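Local atomic coordinates of importin-95 (Chaetomium thermophilum, PDB entry 4XRI), a protein that probably carries cargo proteins into the nucleus as a flexible HEAT-repeat transport receptor of the importin-beta family, likely regulated by binding a small GTPase. Residues L706-G719 and M756-A770. The protein carries 2 engineered substitutions. Residues are numbered along the deposited sequence; the frame is centred on the assembly and turned at random.
Sequences LANQFKPAILQCFG and MIDYVISLREGIMDA
Pro-712, Gln-716 and Gly-719 of helix 711-719 meet Leu-763, Gly-766 and Ala-770 of helix 756-770, the two running nearly parallel at 12° with axes 6.9 Å apart at closest. Gly-766 and Gly-719 allow this approach, since each turns a bare CA to the other helix. Gly-766 CA lies 3.6 Å from Pro-712 O in a CA-H...O contact, and Gly-719 CA packs 3.7 Å from Ala-770 CA. With chi1 of Tyr-759 at 174°, CG lies anti to the backbone N and the ring extends toward the turn Asn-708 to Lys-711. Tyr-759 OH donates a hydrogen bond to Asn-708 O, modelled at 2.5 Å; this oxygen lies at the ring edge. Ala-707 CB sits over one ring face in a CH-pi contact. Pro-712 CG meets Tyr-759 CE2 at 3.7 Å, the side chains crossing at about a right angle. Further along, Leu-715 CD1 touches Leu-763 CD1 at 3.6 Å and Ile-767 CG1 at 3.5 Å. Gln-716 and Asp-769 lie side by side, and one water donates to both Gln-716 OE1 and Asp-769 OD2. Such packing of next-but-one helices is consistent with a HEAT-repeat solenoid. Helix 730-743, between them in sequence, covers Leu-715 and Ile-767 through Ala-743, while Phe-710 and Ile-714, outside this contact, pack on helices 665-682 and 690-701.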
ATOM      1  N   LEU A 706      22.890  -3.293  -6.345  1.00 51.90           N
ATOM      2  CA  LEU A 706      22.640  -3.386  -7.786  1.00 50.93           C
ATOM      3  C   LEU A 706      21.401  -2.603  -8.193  1.00 46.38           C
ATOM      4  O   LEU A 706      21.471  -1.724  -9.049  1.00 45.11           O
ATOM      5  CB  LEU A 706      22.490  -4.845  -8.235  1.00 48.96           C
ATOM      6  CG  LEU A 706      22.118  -4.970  -9.720  1.00 54.09           C
ATOM      7  CD1 LEU A 706      23.359  -4.909 -10.596  1.00 47.22           C
ATOM      8  CD2 LEU A 706      21.288  -6.216 -10.012  1.00 61.82           C
ATOM      9  N   ALA A 707      20.274  -2.923  -7.574  1.00 48.43           N
ATOM     10  CA  ALA A 707      19.034  -2.221  -7.843  1.00 42.80           C
ATOM     11  C   ALA A 707      18.929  -0.934  -7.030  1.00 43.64           C
ATOM     12  O   ALA A 707      17.939  -0.729  -6.320  1.00 49.92           O
ATOM     13  CB  ALA A 707      17.841  -3.139  -7.560  1.00 45.95           C
ATOM     14  N   ASN A 708      19.950  -0.082  -7.151  1.00 43.19           N
ATOM     15  CA  ASN A 708      19.942   1.278  -6.609  1.00 41.37           C
ATOM     16  C   ASN A 708      18.601   1.964  -6.800  1.00 42.41           C
ATOM     17  O   ASN A 708      18.181   2.203  -7.937  1.00 40.20           O
ATOM     18  CB  ASN A 708      21.057   2.107  -7.272  1.00 43.31           C
ATOM     19  CG  ASN A 708      21.321   3.448  -6.573  1.00 42.93           C
ATOM     20  OD1 ASN A 708      20.453   4.027  -5.921  1.00 41.42           O
ATOM     21  ND2 ASN A 708      22.539   3.941  -6.719  1.00 48.42           N
ATOM     22  N   GLN A 709      17.951   2.290  -5.685  1.00 41.22           N
ATOM     23  CA  GLN A 709      16.614   2.858  -5.724  1.00 34.00           C
ATOM     24  C   GLN A 709      16.579   4.233  -6.389  1.00 37.40           C
ATOM     25  O   GLN A 709      15.534   4.667  -6.876  1.00 37.58           O
ATOM     26  CB  GLN A 709      16.040   2.950  -4.308  1.00 34.37           C
ATOM     27  CG  GLN A 709      16.664   4.034  -3.439  1.00 43.23           C
ATOM     28  CD  GLN A 709      16.141   4.021  -2.018  1.00 54.63           C
ATOM     29  OE1 GLN A 709      15.056   4.530  -1.737  1.00 58.60           O
ATOM     30  NE2 GLN A 709      16.911   3.432  -1.115  1.00 46.01           N
ATOM     31  N   PHE A 710      17.720   4.912  -6.414  1.00 38.71           N
ATOM     32  CA  PHE A 710      17.780   6.265  -6.948  1.00 42.71           C
ATOM     33  C   PHE A 710      18.094   6.296  -8.441  1.00 44.61           C
ATOM     34  O   PHE A 710      17.892   7.318  -9.096  1.00 39.76           O
ATOM     35  CB  PHE A 710      18.830   7.094  -6.199  1.00 41.32           C
ATOM     36  CG  PHE A 710      18.629   7.136  -4.712  1.00 40.97           C
ATOM     37  CD1 PHE A 710      17.570   7.837  -4.159  1.00 39.77           C
ATOM     38  CD2 PHE A 710      19.510   6.484  -3.866  1.00 44.48           C
ATOM     39  CE1 PHE A 710      17.388   7.877  -2.790  1.00 48.46           C
ATOM     40  CE2 PHE A 710      19.333   6.523  -2.495  1.00 48.35           C
ATOM     41  CZ  PHE A 710      18.272   7.221  -1.958  1.00 47.68           C
ATOM     42  N   LYS A 711      18.582   5.180  -8.975  1.00 41.13           N
ATOM     43  CA  LYS A 711      19.092   5.155 -10.347  1.00 37.55           C
ATOM     44  C   LYS A 711      18.078   5.563 -11.436  1.00 33.15           C
ATOM     45  O   LYS A 711      18.427   6.343 -12.315  1.00 37.41           O
ATOM     46  CB  LYS A 711      19.651   3.773 -10.681  1.00 37.73           C
ATOM     47  CG  LYS A 711      20.388   3.726 -12.021  1.00 44.56           C
ATOM     48  CD  LYS A 711      21.002   2.362 -12.306  1.00 47.61           C
ATOM     49  CE  LYS A 711      22.237   2.120 -11.460  1.00 45.49           C
ATOM     50  NZ  LYS A 711      22.907   0.847 -11.822  1.00 51.45           N
ATOM     51  N   PRO A 712      16.822   5.059 -11.382  1.00 40.13           N
ATOM     52  CA  PRO A 712      15.876   5.476 -12.430  1.00 35.78           C
ATOM     53  C   PRO A 712      15.704   6.991 -12.540  1.00 41.58           C
ATOM     54  O   PRO A 712      15.709   7.524 -13.650  1.00 43.87           O
ATOM     55  CB  PRO A 712      14.560   4.815 -11.995  1.00 36.86           C
ATOM     56  CG  PRO A 712      14.985   3.608 -11.244  1.00 31.92           C
ATOM     57  CD  PRO A 712      16.229   4.026 -10.511  1.00 34.11           C
ATOM     58  N   ALA A 713      15.564   7.671 -11.407  1.00 38.64           N
ATOM     59  CA  ALA A 713      15.397   9.121 -11.405  1.00 42.79           C
ATOM     60  C   ALA A 713      16.697   9.827 -11.787  1.00 37.00           C
ATOM     61  O   ALA A 713      16.680  10.900 -12.391  1.00 32.44           O
ATOM     62  CB  ALA A 713      14.917   9.596 -10.049  1.00 37.93           C
ATOM     63  N   ILE A 714      17.823   9.217 -11.432  1.00 35.57           N
ATOM     64  CA  ILE A 714      19.136   9.777 -11.751  1.00 38.37           C
ATOM     65  C   ILE A 714      19.387   9.767 -13.260  1.00 37.20           C
ATOM     66  O   ILE A 714      19.951  10.713 -13.819  1.00 39.19           O
ATOM     67  CB  ILE A 714      20.260   9.004 -11.028  1.00 34.45           C
ATOM     68  CG1 ILE A 714      20.261   9.345  -9.538  1.00 33.04           C
ATOM     69  CG2 ILE A 714      21.621   9.318 -11.630  1.00 32.08           C
ATOM     70  CD1 ILE A 714      21.248   8.533  -8.729  1.00 36.85           C
ATOM     71  N   LEU A 715      18.947   8.698 -13.917  1.00 29.44           N
ATOM     72  CA  LEU A 715      19.097   8.583 -15.364  1.00 36.02           C
ATOM     73  C   LEU A 715      18.198   9.578 -16.082  1.00 38.37           C
ATOM     74  O   LEU A 715      18.613  10.216 -17.047  1.00 35.06           O
ATOM     75  CB  LEU A 715      18.786   7.161 -15.828  1.00 36.20           C
ATOM     76  CG  LEU A 715      19.644   6.070 -15.186  1.00 39.61           C
ATOM     77  CD1 LEU A 715      19.361   4.728 -15.828  1.00 38.31           C
ATOM     78  CD2 LEU A 715      21.128   6.418 -15.271  1.00 36.00           C
ATOM     79  N   GLN A 716      16.964   9.706 -15.600  1.00 33.46           N
ATOM     80  CA  GLN A 716      16.041  10.716 -16.109  1.00 33.33           C
ATOM     81  C   GLN A 716      16.673  12.092 -15.965  1.00 30.85           C
ATOM     82  O   GLN A 716      16.559  12.946 -16.845  1.00 36.14           O
ATOM     83  CB  GLN A 716      14.699  10.665 -15.368  1.00 38.45           C
ATOM     84  CG  GLN A 716      13.755  11.795 -15.733  1.00 43.02           C
ATOM     85  CD  GLN A 716      12.528  11.854 -14.832  1.00 54.99           C
ATOM     86  OE1 GLN A 716      12.039  10.831 -14.347  1.00 53.76           O
ATOM     87  NE2 GLN A 716      12.031  13.063 -14.604  1.00 58.29           N
ATOM     88  N   CYS A 717      17.357  12.285 -14.843  1.00 33.56           N
ATOM     89  CA  CYS A 717      18.046  13.530 -14.555  1.00 35.59           C
ATOM     90  C   CYS A 717      19.167  13.804 -15.560  1.00 33.85           C
ATOM     91  O   CYS A 717      19.355  14.944 -15.995  1.00 34.96           O
ATOM     92  CB  CYS A 717      18.603  13.490 -13.136  1.00 41.08           C
ATOM     93  SG  CYS A 717      18.980  15.087 -12.448  1.00 48.00           S
ATOM     94  N   PHE A 718      19.904  12.754 -15.920  1.00 33.03           N
ATOM     95  CA  PHE A 718      20.939  12.848 -16.952  1.00 32.40           C
ATOM     96  C   PHE A 718      20.365  13.427 -18.238  1.00 39.38           C
ATOM     97  O   PHE A 718      20.997  14.242 -18.903  1.00 33.61           O
ATOM     98  CB  PHE A 718      21.563  11.476 -17.239  1.00 31.86           C
ATOM     99  CG  PHE A 718      22.506  10.996 -16.172  1.00 30.79           C
ATOM    100  CD1 PHE A 718      23.077  11.883 -15.273  1.00 32.19           C
ATOM    101  CD2 PHE A 718      22.831   9.653 -16.078  1.00 34.50           C
ATOM    102  CE1 PHE A 718      23.948  11.433 -14.296  1.00 29.03           C
ATOM    103  CE2 PHE A 718      23.700   9.199 -15.106  1.00 36.68           C
ATOM    104  CZ  PHE A 718      24.258  10.091 -14.212  1.00 37.38           C
ATOM    105  N   GLY A 719      19.157  12.994 -18.576  1.00 31.77           N
ATOM    106  CA  GLY A 719      18.476  13.460 -19.767  1.00 31.06           C
ATOM    107  C   GLY A 719      18.177  14.942 -19.713  1.00 35.05           C
ATOM    108  O   GLY A 719      18.379  15.657 -20.690  1.00 37.23           O
ATOM    109  N   MET A 756      10.593  -5.923  -8.556  1.00 59.32           N
ATOM    110  CA  MET A 756      11.766  -5.847  -9.415  1.00 55.24           C
ATOM    111  C   MET A 756      11.365  -5.602 -10.865  1.00 52.16           C
ATOM    112  O   MET A 756      12.049  -4.879 -11.591  1.00 46.74           O
ATOM    113  CB  MET A 756      12.601  -7.124  -9.302  1.00 54.42           C
ATOM    114  CG  MET A 756      13.951  -7.032  -9.995  1.00 59.30           C
ATOM    115  SD  MET A 756      14.902  -5.603  -9.445  1.00 60.70           S
ATOM    116  CE  MET A 756      16.426  -5.843 -10.350  1.00 58.24           C
ATOM    117  N   ILE A 757      10.257  -6.208 -11.281  1.00 50.00           N
ATOM    118  CA  ILE A 757       9.698  -5.964 -12.605  1.00 53.56           C
ATOM    119  C   ILE A 757       9.356  -4.487 -12.763  1.00 51.34           C
ATOM    120  O   ILE A 757       9.693  -3.862 -13.770  1.00 48.87           O
ATOM    121  CB  ILE A 757       8.437  -6.814 -12.853  1.00 56.02           C
ATOM    122  CG1 ILE A 757       8.816  -8.283 -13.051  1.00 59.78           C
ATOM    123  CG2 ILE A 757       7.671  -6.297 -14.063  1.00 49.89           C
ATOM    124  CD1 ILE A 757       7.634  -9.225 -12.997  1.00 62.81           C
ATOM    125  N   ASP A 758       8.698  -3.934 -11.750  1.00 47.37           N
ATOM    126  CA  ASP A 758       8.359  -2.519 -11.736  1.00 50.98           C
ATOM    127  C   ASP A 758       9.608  -1.646 -11.733  1.00 47.95           C
ATOM    128  O   ASP A 758       9.659  -0.628 -12.423  1.00 48.43           O
ATOM    129  CB  ASP A 758       7.486  -2.184 -10.524  1.00 52.78           C
ATOM    130  CG  ASP A 758       6.067  -2.691 -10.673  1.00 60.48           C
ATOM    131  OD1 ASP A 758       5.609  -2.853 -11.824  1.00 60.01           O
ATOM    132  OD2 ASP A 758       5.410  -2.924  -9.638  1.00 63.18           O
ATOM    133  N   TYR A 759      10.608  -2.047 -10.953  1.00 44.64           N
ATOM    134  CA  TYR A 759      11.851  -1.288 -10.865  1.00 43.93           C
ATOM    135  C   TYR A 759      12.536  -1.174 -12.224  1.00 50.45           C
ATOM    136  O   TYR A 759      13.022  -0.106 -12.597  1.00 46.89           O
ATOM    137  CB  TYR A 759      12.809  -1.924  -9.858  1.00 43.33           C
ATOM    138  CG  TYR A 759      14.169  -1.259  -9.838  1.00 41.94           C
ATOM    139  CD1 TYR A 759      15.255  -1.827 -10.495  1.00 40.83           C
ATOM    140  CD2 TYR A 759      14.361  -0.050  -9.179  1.00 38.59           C
ATOM    141  CE1 TYR A 759      16.494  -1.215 -10.488  1.00 44.39           C
ATOM    142  CE2 TYR A 759      15.599   0.567  -9.164  1.00 41.22           C
ATOM    143  CZ  TYR A 759      16.660  -0.021  -9.820  1.00 37.93           C
ATOM    144  OH  TYR A 759      17.891   0.591  -9.809  1.00 35.50           O
ATOM    145  N   VAL A 760      12.567  -2.281 -12.959  1.00 46.33           N
ATOM    146  CA  VAL A 760      13.229  -2.328 -14.258  1.00 47.81           C
ATOM    147  C   VAL A 760      12.456  -1.521 -15.301  1.00 42.29           C
ATOM    148  O   VAL A 760      13.053  -0.855 -16.149  1.00 35.98           O
ATOM    149  CB  VAL A 760      13.400  -3.786 -14.740  1.00 49.90           C
ATOM    150  CG1 VAL A 760      13.849  -3.836 -16.194  1.00 51.36           C
ATOM    151  CG2 VAL A 760      14.390  -4.520 -13.846  1.00 42.62           C
ATOM    152  N   ILE A 761      11.128  -1.575 -15.232  1.00 41.57           N
ATOM    153  CA  ILE A 761      10.295  -0.740 -16.091  1.00 45.47           C
ATOM    154  C   ILE A 761      10.594   0.730 -15.823  1.00 39.09           C
ATOM    155  O   ILE A 761      10.792   1.518 -16.748  1.00 38.94           O
ATOM    156  CB  ILE A 761       8.794  -1.000 -15.873  1.00 45.46           C
ATOM    157  CG1 ILE A 761       8.405  -2.385 -16.388  1.00 46.06           C
ATOM    158  CG2 ILE A 761       7.962   0.067 -16.572  1.00 37.67           C
ATOM    159  CD1 ILE A 761       6.938  -2.700 -16.203  1.00 54.30           C
ATOM    160  N   SER A 762      10.641   1.087 -14.545  1.00 37.80           N
ATOM    161  CA  SER A 762      10.965   2.447 -14.144  1.00 44.74           C
ATOM    162  C   SER A 762      12.377   2.830 -14.573  1.00 44.52           C
ATOM    163  O   SER A 762      12.611   3.946 -15.039  1.00 35.85           O
ATOM    164  CB  SER A 762      10.821   2.607 -12.631  1.00 48.47           C
ATOM    165  OG  SER A 762      11.247   3.892 -12.217  1.00 60.74           O
ATOM    166  N   LEU A 763      13.313   1.902 -14.399  1.00 38.35           N
ATOM    167  CA  LEU A 763      14.706   2.133 -14.756  1.00 38.07           C
ATOM    168  C   LEU A 763      14.850   2.437 -16.242  1.00 37.41           C
ATOM    169  O   LEU A 763      15.547   3.374 -16.636  1.00 36.74           O
ATOM    170  CB  LEU A 763      15.559   0.917 -14.387  1.00 38.74           C
ATOM    171  CG  LEU A 763      17.049   0.988 -14.725  1.00 39.06           C
ATOM    172  CD1 LEU A 763      17.722   2.087 -13.926  1.00 37.40           C
ATOM    173  CD2 LEU A 763      17.713  -0.353 -14.460  1.00 35.89           C
ATOM    174  N   ARG A 764      14.177   1.640 -17.064  1.00 37.82           N
ATOM    175  CA  ARG A 764      14.280   1.769 -18.511  1.00 40.01           C
ATOM    176  C   ARG A 764      13.556   3.010 -19.019  1.00 37.59           C
ATOM    177  O   ARG A 764      13.890   3.539 -20.079  1.00 35.41           O
ATOM    178  CB  ARG A 764      13.744   0.511 -19.191  1.00 40.95           C
ATOM    179  CG  ARG A 764      14.641  -0.699 -18.955  1.00 35.40           C
ATOM    180  CD  ARG A 764      14.187  -1.926 -19.722  1.00 38.54           C
ATOM    181  NE  ARG A 764      15.255  -2.921 -19.782  1.00 40.50           N
ATOM    182  CZ  ARG A 764      15.256  -3.977 -20.591  1.00 46.22           C
ATOM    183  NH1 ARG A 764      16.278  -4.821 -20.581  1.00 49.88           N
ATOM    184  NH2 ARG A 764      14.235  -4.184 -21.411  1.00 49.38           N
ATOM    185  N   GLU A 765      12.570   3.474 -18.257  1.00 41.33           N
ATOM    186  CA  GLU A 765      11.992   4.791 -18.496  1.00 46.75           C
ATOM    187  C   GLU A 765      13.090   5.834 -18.353  1.00 38.72           C
ATOM    188  O   GLU A 765      13.234   6.727 -19.191  1.00 37.06           O
ATOM    189  CB  GLU A 765      10.849   5.087 -17.520  1.00 44.20           C
ATOM    190  CG  GLU A 765       9.559   4.346 -17.805  1.00 51.23           C
ATOM    191  CD  GLU A 765       8.470   4.693 -16.807  1.00 55.57           C
ATOM    192  OE1 GLU A 765       8.560   5.769 -16.177  1.00 54.37           O
ATOM    193  OE2 GLU A 765       7.528   3.888 -16.646  1.00 60.95           O
ATOM    194  N   GLY A 766      13.865   5.700 -17.281  1.00 38.73           N
ATOM    195  CA  GLY A 766      14.982   6.583 -17.007  1.00 36.02           C
ATOM    196  C   GLY A 766      16.032   6.541 -18.097  1.00 35.59           C
ATOM    197  O   GLY A 766      16.472   7.587 -18.571  1.00 31.60           O
ATOM    198  N   ILE A 767      16.427   5.335 -18.498  1.00 37.78           N
ATOM    199  CA  ILE A 767      17.421   5.166 -19.555  1.00 35.17           C
ATOM    200  C   ILE A 767      16.983   5.843 -20.848  1.00 38.29           C
ATOM    201  O   ILE A 767      17.751   6.572 -21.475  1.00 34.71           O
ATOM    202  CB  ILE A 767      17.693   3.682 -19.868  1.00 35.11           C
ATOM    203  CG1 ILE A 767      18.104   2.918 -18.609  1.00 35.82           C
ATOM    204  CG2 ILE A 767      18.771   3.568 -20.929  1.00 41.75           C
ATOM    205  CD1 ILE A 767      18.275   1.429 -18.833  1.00 33.98           C
ATOM    206  N   MET A 768      15.734   5.602 -21.232  1.00 35.99           N
ATOM    207  CA  MET A 768      15.194   6.148 -22.471  1.00 34.42           C
ATOM    208  C   MET A 768      15.128   7.671 -22.427  1.00 33.98           C
ATOM    209  O   MET A 768      15.422   8.340 -23.415  1.00 38.55           O
ATOM    210  CB  MET A 768      13.808   5.568 -22.745  1.00 36.59           C
ATOM    211  CG  MET A 768      13.448   5.496 -24.214  1.00 40.72           C
ATOM    212  SD  MET A 768      14.674   4.610 -25.187  1.00 55.40           S
ATOM    213  CE  MET A 768      14.776   3.068 -24.295  1.00 54.79           C
ATOM    214  N   ASP A 769      14.749   8.212 -21.273  1.00 35.05           N
ATOM    215  CA  ASP A 769      14.757   9.656 -21.071  1.00 35.45           C
ATOM    216  C   ASP A 769      16.173  10.197 -21.227  1.00 33.18           C
ATOM    217  O   ASP A 769      16.383  11.239 -21.847  1.00 37.03           O
ATOM    218  CB  ASP A 769      14.200  10.022 -19.692  1.00 40.06           C
ATOM    219  CG  ASP A 769      12.716   9.735 -19.565  1.00 44.98           C
ATOM    220  OD1 ASP A 769      12.045   9.565 -20.604  1.00 45.52           O
ATOM    221  OD2 ASP A 769      12.219   9.690 -18.422  1.00 51.76           O
ATOM    222  N   ALA A 770      17.136   9.479 -20.656  1.00 34.01           N
ATOM    223  CA  ALA A 770      18.540   9.862 -20.727  1.00 36.59           C
ATOM    224  C   ALA A 770      19.008   9.929 -22.174  1.00 35.11           C
ATOM    225  O   ALA A 770      19.535  10.952 -22.612  1.00 32.19           O
ATOM    226  CB  ALA A 770      19.400   8.889 -19.933  1.00 25.53           C
TER
HETATM  227  O   HOH W   1      11.661   8.703 -15.838  1.00 55.06           O